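Local coordinates for NLP/P60 family protein (Bacillus cereus ATCC 10987, PDB 3H41) that probably cleaves the gamma-D-glutamyl-L-lysine bond of cell-wall murein peptides as an NlpC/P60 cysteine peptidase, releasing the dipeptide L-Ala-gamma-D-Glu, at residues N194-W206 / I280-I292. Residues are numbered along the deposited sequence; the frame is centred on the assembly and turned at random.
Sequences NTGKMFLGLPYIW and IHSPRAERSVEII. With DGL (D-glutamic acid), chain C; ALA (alanine), chain B.
Pro203 and Ser288 form a single beta bridge, bounded by the bonds Val289 N to Leu202 O (2.9 Å) and Tyr204 N to Arg287 O (3.1 Å); beyond it Gly201 N meets a lone pair of Val289 O almost straight (2.8 Å, 171°). Val289 presses CB against Phe199 O, with CG1 turned to Leu200 CD2 and CG2 to Leu202 CB. Farther along, Leu200 CD2 reaches Ile280 CD1 and Ile291 CG1, while the tip of Ile280 lies against the helix backbone, CD1 3.5 Å from Gly196 C. With CG anti to the backbone N (chi1 180°), the Tyr204 ring extends over the 282-285 loop: the Arg284-Ala285 peptide covers one face, and Ser282 O comes to the edge. In this NlpC/P60 cysteine peptidase domain the loop follows the strand carrying His281, an inferred active-site residue that also hydrogen-bonds His269. Tyr204 OH hydrogen-bonds OD1 of the cysteinesulfonic acid at position 216, the oxidised form of the probable nucleophile Cys216, and two residues on, Trp206 lays a ring face against the bound alanine, CE2 to ALA CB 3.6 Å. His281 NE2 meets the anti side of Glu290 OE2 (2.8 Å), and Arg287 holds that carboxylate side-on through NE and NH2, fixing its rotation. Water 3 links Tyr204 O to Ala285 O.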
loop_
_atom_site.group_PDB
_atom_site.type_symbol
_atom_site.label_atom_id
_atom_site.label_comp_id
_atom_site.label_asym_id
_atom_site.label_seq_id
_atom_site.Cartn_x
_atom_site.Cartn_y
_atom_site.Cartn_z
ATOM N N ASN A 194 12.023 3.578 -10.805
ATOM C CA ASN A 194 11.225 3.243 -11.944
ATOM C C ASN A 194 9.854 2.800 -11.488
ATOM O O ASN A 194 8.827 3.159 -12.114
ATOM C CB ASN A 194 11.948 2.196 -12.824
ATOM C CG ASN A 194 12.989 2.849 -13.713
ATOM O OD1 ASN A 194 12.810 4.001 -14.134
ATOM N ND2 ASN A 194 14.100 2.165 -13.936
ATOM N N THR A 195 9.823 2.080 -10.370
ATOM C CA THR A 195 8.553 1.689 -9.757
ATOM C C THR A 195 7.706 2.909 -9.399
ATOM O O THR A 195 6.562 3.023 -9.801
ATOM C CB THR A 195 8.754 0.762 -8.537
ATOM O OG1 THR A 195 9.277 -0.506 -8.987
ATOM C CG2 THR A 195 7.414 0.528 -7.805
ATOM N N GLY A 196 8.293 3.845 -8.676
ATOM C CA GLY A 196 7.612 5.085 -8.324
ATOM C C GLY A 196 7.112 5.851 -9.503
ATOM O O GLY A 196 5.970 6.339 -9.485
ATOM N N LYS A 197 7.954 5.973 -10.531
ATOM C CA LYS A 197 7.572 6.669 -11.770
ATOM C C LYS A 197 6.348 6.145 -12.455
ATOM O O LYS A 197 5.637 6.936 -13.115
ATOM C CB LYS A 197 8.741 6.769 -12.768
ATOM C CG LYS A 197 9.889 7.687 -12.316
ATOM C CD LYS A 197 11.051 7.660 -13.311
ATOM C CE LYS A 197 12.138 8.686 -13.008
ATOM N NZ LYS A 197 13.271 8.643 -14.028
HETATM N N MSE A 198 6.053 4.844 -12.302
HETATM C CA MSE A 198 4.835 4.296 -12.892
HETATM C C MSE A 198 3.589 5.009 -12.397
HETATM O O MSE A 198 2.564 5.020 -13.097
HETATM C CB MSE A 198 4.697 2.795 -12.613
HETATM C CG MSE A 198 5.865 1.934 -13.159
HETATM SE SE MSE A 198 5.246 0.051 -13.139
HETATM C CE MSE A 198 4.639 -0.070 -11.356
ATOM N N PHE A 199 3.652 5.582 -11.194
ATOM C CA PHE A 199 2.479 6.168 -10.558
ATOM C C PHE A 199 2.360 7.678 -10.726
ATOM O O PHE A 199 1.471 8.249 -10.141
ATOM C CB PHE A 199 2.488 5.847 -9.064
ATOM C CG PHE A 199 2.427 4.361 -8.756
ATOM C CD1 PHE A 199 1.220 3.700 -8.748
ATOM C CD2 PHE A 199 3.563 3.658 -8.500
ATOM C CE1 PHE A 199 1.141 2.347 -8.458
ATOM C CE2 PHE A 199 3.501 2.265 -8.236
ATOM C CZ PHE A 199 2.295 1.636 -8.189
ATOM N N LEU A 200 3.261 8.314 -11.482
ATOM C CA LEU A 200 3.226 9.758 -11.667
ATOM C C LEU A 200 1.807 10.195 -12.092
ATOM O O LEU A 200 1.199 9.603 -12.996
ATOM C CB LEU A 200 4.325 10.228 -12.666
ATOM C CG LEU A 200 5.785 10.201 -12.200
ATOM C CD1 LEU A 200 6.765 10.315 -13.406
ATOM C CD2 LEU A 200 6.049 11.314 -11.138
ATOM N N GLY A 201 1.233 11.162 -11.385
ATOM C CA GLY A 201 -0.156 11.612 -11.672
ATOM C C GLY A 201 -1.265 10.938 -10.896
ATOM O O GLY A 201 -2.435 11.306 -11.050
ATOM N N LEU A 202 -0.935 9.949 -10.069
ATOM C CA LEU A 202 -1.936 9.285 -9.244
ATOM C C LEU A 202 -2.301 10.168 -8.057
ATOM O O LEU A 202 -1.425 10.488 -7.228
ATOM C CB LEU A 202 -1.438 7.916 -8.750
ATOM C CG LEU A 202 -2.373 7.111 -7.813
ATOM C CD1 LEU A 202 -3.712 6.592 -8.449
ATOM C CD2 LEU A 202 -1.550 5.915 -7.167
ATOM N N PRO A 203 -3.570 10.577 -7.954
ATOM C CA PRO A 203 -3.957 11.436 -6.827
ATOM C C PRO A 203 -3.771 10.823 -5.468
ATOM O O PRO A 203 -4.037 9.629 -5.253
ATOM C CB PRO A 203 -5.443 11.728 -7.110
ATOM C CG PRO A 203 -5.538 11.570 -8.563
ATOM C CD PRO A 203 -4.735 10.364 -8.833
ATOM N N TYR A 204 -3.291 11.661 -4.559
ATOM C CA TYR A 204 -3.089 11.330 -3.159
ATOM C C TYR A 204 -4.373 10.995 -2.436
ATOM O O TYR A 204 -5.407 11.561 -2.728
ATOM C CB TYR A 204 -2.436 12.542 -2.501
ATOM C CG TYR A 204 -2.108 12.474 -1.019
ATOM C CD1 TYR A 204 -3.091 12.677 -0.045
ATOM C CD2 TYR A 204 -0.790 12.304 -0.599
ATOM C CE1 TYR A 204 -2.762 12.634 1.319
ATOM C CE2 TYR A 204 -0.460 12.309 0.743
ATOM C CZ TYR A 204 -1.443 12.462 1.691
ATOM O OH TYR A 204 -1.048 12.482 3.005
ATOM N N ILE A 205 -4.310 10.060 -1.497
ATOM C CA ILE A 205 -5.386 9.906 -0.517
ATOM C C ILE A 205 -4.721 9.554 0.834
ATOM O O ILE A 205 -3.790 8.783 0.888
ATOM C CB ILE A 205 -6.457 8.877 -0.987
ATOM C CG1 ILE A 205 -7.791 8.996 -0.196
ATOM C CG2 ILE A 205 -5.920 7.464 -0.937
ATOM C CD1 ILE A 205 -8.557 10.288 -0.475
ATOM N N TRP A 206 -5.218 10.134 1.912
ATOM C CA TRP A 206 -4.759 9.789 3.261
ATOM C C TRP A 206 -4.917 8.294 3.517
ATOM O O TRP A 206 -5.916 7.695 3.162
ATOM C CB TRP A 206 -5.526 10.609 4.288
ATOM C CG TRP A 206 -5.078 10.513 5.713
ATOM C CD1 TRP A 206 -5.795 9.982 6.747
ATOM C CD2 TRP A 206 -3.871 11.022 6.286
ATOM N NE1 TRP A 206 -5.118 10.111 7.911
ATOM C CE2 TRP A 206 -3.938 10.772 7.674
ATOM C CE3 TRP A 206 -2.751 11.677 5.768
ATOM C CZ2 TRP A 206 -2.909 11.102 8.540
ATOM C CZ3 TRP A 206 -1.744 12.050 6.635
ATOM C CH2 TRP A 206 -1.837 11.779 8.015
ATOM N N ILE A 280 10.940 11.968 -5.433
ATOM C CA ILE A 280 9.645 11.536 -5.858
ATOM C C ILE A 280 8.827 11.250 -4.600
ATOM O O ILE A 280 9.383 10.773 -3.623
ATOM C CB ILE A 280 9.733 10.300 -6.811
ATOM C CG1 ILE A 280 8.388 10.027 -7.464
ATOM C CG2 ILE A 280 10.318 9.067 -6.089
ATOM C CD1 ILE A 280 8.460 9.039 -8.717
ATOM N N HIS A 281 7.532 11.617 -4.628
ATOM C CA HIS A 281 6.642 11.422 -3.496
ATOM C C HIS A 281 5.183 11.476 -3.878
ATOM O O HIS A 281 4.805 11.915 -4.979
ATOM C CB HIS A 281 6.960 12.458 -2.361
ATOM C CG HIS A 281 6.749 13.898 -2.727
ATOM N ND1 HIS A 281 6.967 14.931 -1.823
ATOM C CD2 HIS A 281 6.339 14.493 -3.878
ATOM C CE1 HIS A 281 6.688 16.084 -2.406
ATOM N NE2 HIS A 281 6.331 15.852 -3.655
ATOM N N SER A 282 4.340 10.974 -2.981
ATOM C CA SER A 282 2.900 11.253 -3.005
ATOM C C SER A 282 2.581 12.314 -1.940
ATOM O O SER A 282 2.535 11.999 -0.755
ATOM C CB SER A 282 2.104 9.980 -2.752
ATOM O OG SER A 282 0.756 10.275 -2.987
ATOM N N PRO A 283 2.370 13.581 -2.349
ATOM C CA PRO A 283 2.706 14.625 -1.343
ATOM C C PRO A 283 1.607 15.124 -0.418
ATOM O O PRO A 283 1.850 15.295 0.776
ATOM C CB PRO A 283 3.216 15.772 -2.213
ATOM C CG PRO A 283 2.478 15.639 -3.459
ATOM C CD PRO A 283 2.268 14.158 -3.700
ATOM N N ARG A 284 0.419 15.371 -0.964
ATOM C CA ARG A 284 -0.706 15.926 -0.209
ATOM C C ARG A 284 -1.963 15.825 -1.070
ATOM O O ARG A 284 -1.873 15.653 -2.292
ATOM C CB ARG A 284 -0.433 17.400 0.166
ATOM C CG ARG A 284 -0.221 18.330 -1.047
ATOM C CD ARG A 284 -0.083 19.819 -0.679
ATOM N NE ARG A 284 0.828 20.009 0.443
ATOM C CZ ARG A 284 0.671 20.903 1.423
ATOM N NH1 ARG A 284 -0.385 21.727 1.460
ATOM N NH2 ARG A 284 1.580 20.960 2.390
ATOM N N ALA A 285 -3.129 15.960 -0.457
ATOM C CA ALA A 285 -4.392 15.758 -1.160
ATOM C C ALA A 285 -4.612 16.660 -2.378
ATOM O O ALA A 285 -5.330 16.308 -3.289
ATOM C CB ALA A 285 -5.570 15.888 -0.213
ATOM N N GLU A 286 -3.990 17.838 -2.362
ATOM C CA GLU A 286 -4.160 18.784 -3.448
ATOM C C GLU A 286 -3.449 18.270 -4.694
ATOM O O GLU A 286 -3.648 18.813 -5.769
ATOM C CB GLU A 286 -3.597 20.162 -3.073
ATOM C CG GLU A 286 -4.402 20.940 -2.046
ATOM C CD GLU A 286 -4.136 20.572 -0.596
ATOM O OE1 GLU A 286 -3.407 19.591 -0.290
ATOM O OE2 GLU A 286 -4.703 21.259 0.263
ATOM N N ARG A 287 -2.600 17.252 -4.555
ATOM C CA ARG A 287 -1.713 16.873 -5.625
ATOM C C ARG A 287 -1.674 15.355 -5.882
ATOM O O ARG A 287 -2.554 14.603 -5.408
ATOM C CB ARG A 287 -0.337 17.469 -5.341
ATOM C CG ARG A 287 -0.404 19.041 -5.247
ATOM C CD ARG A 287 0.705 19.748 -5.971
ATOM N NE ARG A 287 2.006 19.481 -5.370
ATOM C CZ ARG A 287 2.482 20.048 -4.261
ATOM N NH1 ARG A 287 1.763 20.942 -3.577
ATOM N NH2 ARG A 287 3.704 19.717 -3.835
ATOM N N SER A 288 -0.721 14.949 -6.722
ATOM C CA SER A 288 -0.577 13.575 -7.161
ATOM C C SER A 288 0.873 13.189 -7.053
ATOM O O SER A 288 1.741 14.051 -6.840
ATOM C CB SER A 288 -0.984 13.445 -8.621
ATOM O OG SER A 288 -2.329 13.824 -8.778
ATOM N N VAL A 289 1.145 11.903 -7.238
ATOM C CA VAL A 289 2.523 11.431 -7.292
ATOM C C VAL A 289 3.292 12.305 -8.304
ATOM O O VAL A 289 2.888 12.466 -9.475
ATOM C CB VAL A 289 2.639 9.943 -7.653
ATOM C CG1 VAL A 289 4.112 9.573 -7.836
ATOM C CG2 VAL A 289 1.980 9.078 -6.546
ATOM N N GLU A 290 4.414 12.830 -7.845
ATOM C CA GLU A 290 5.143 13.848 -8.578
ATOM C C GLU A 290 6.622 13.839 -8.240
ATOM O O GLU A 290 7.044 13.343 -7.185
ATOM C CB GLU A 290 4.604 15.226 -8.201
ATOM C CG GLU A 290 4.976 15.640 -6.760
ATOM C CD GLU A 290 4.407 17.016 -6.330
ATOM O OE1 GLU A 290 3.470 17.522 -6.992
ATOM O OE2 GLU A 290 4.910 17.575 -5.318
ATOM N N ILE A 291 7.397 14.481 -9.115
ATOM C CA ILE A 291 8.818 14.672 -8.907
ATOM C C ILE A 291 9.088 16.173 -8.726
ATOM O O ILE A 291 8.700 16.980 -9.573
ATOM C CB ILE A 291 9.625 14.119 -10.114
ATOM C CG1 ILE A 291 9.656 12.580 -10.100
ATOM C CG2 ILE A 291 11.019 14.692 -10.158
ATOM C CD1 ILE A 291 10.123 11.937 -11.392
ATOM N N ILE A 292 9.761 16.544 -7.654
ATOM C CA ILE A 292 10.116 17.949 -7.376
ATOM C C ILE A 292 11.535 18.074 -6.808
ATOM O O ILE A 292 12.135 17.086 -6.347
ATOM C CB ILE A 292 9.112 18.664 -6.398
ATOM C CG1 ILE A 292 9.075 18.004 -5.024
ATOM C CG2 ILE A 292 7.712 18.766 -6.994
ATOM C CD1 ILE A 292 8.299 18.835 -3.996
HETATM N N DGL C . 0.169 8.642 7.328
HETATM C CA DGL C . 1.041 9.794 7.574
HETATM C C DGL C . 2.355 9.373 8.162
HETATM O O DGL C . 3.007 10.130 8.894
HETATM C CB DGL C . 1.267 10.567 6.264
HETATM C CG DGL C . 2.036 11.891 6.439
HETATM C CD DGL C . 1.574 12.780 7.591
HETATM O OE1 DGL C . 0.931 13.802 7.292
HETATM O OE2 DGL C . 1.874 12.516 8.789
HETATM O OXT DGL C . 2.837 8.272 7.868
HETATM N N ALA B . -1.180 5.679 9.056
HETATM C CA ALA B . -1.278 6.803 8.024
HETATM C C ALA B . -0.287 7.914 8.349
HETATM O O ALA B . 0.062 8.118 9.520
HETATM C CB ALA B . -2.687 7.389 7.990
HETATM O O HOH W 1 -3.234 13.752 -11.581
HETATM O O HOH W 2 -0.924 8.767 -4.798
HETATM O O HOH W 3 -6.038 13.834 -4.254
#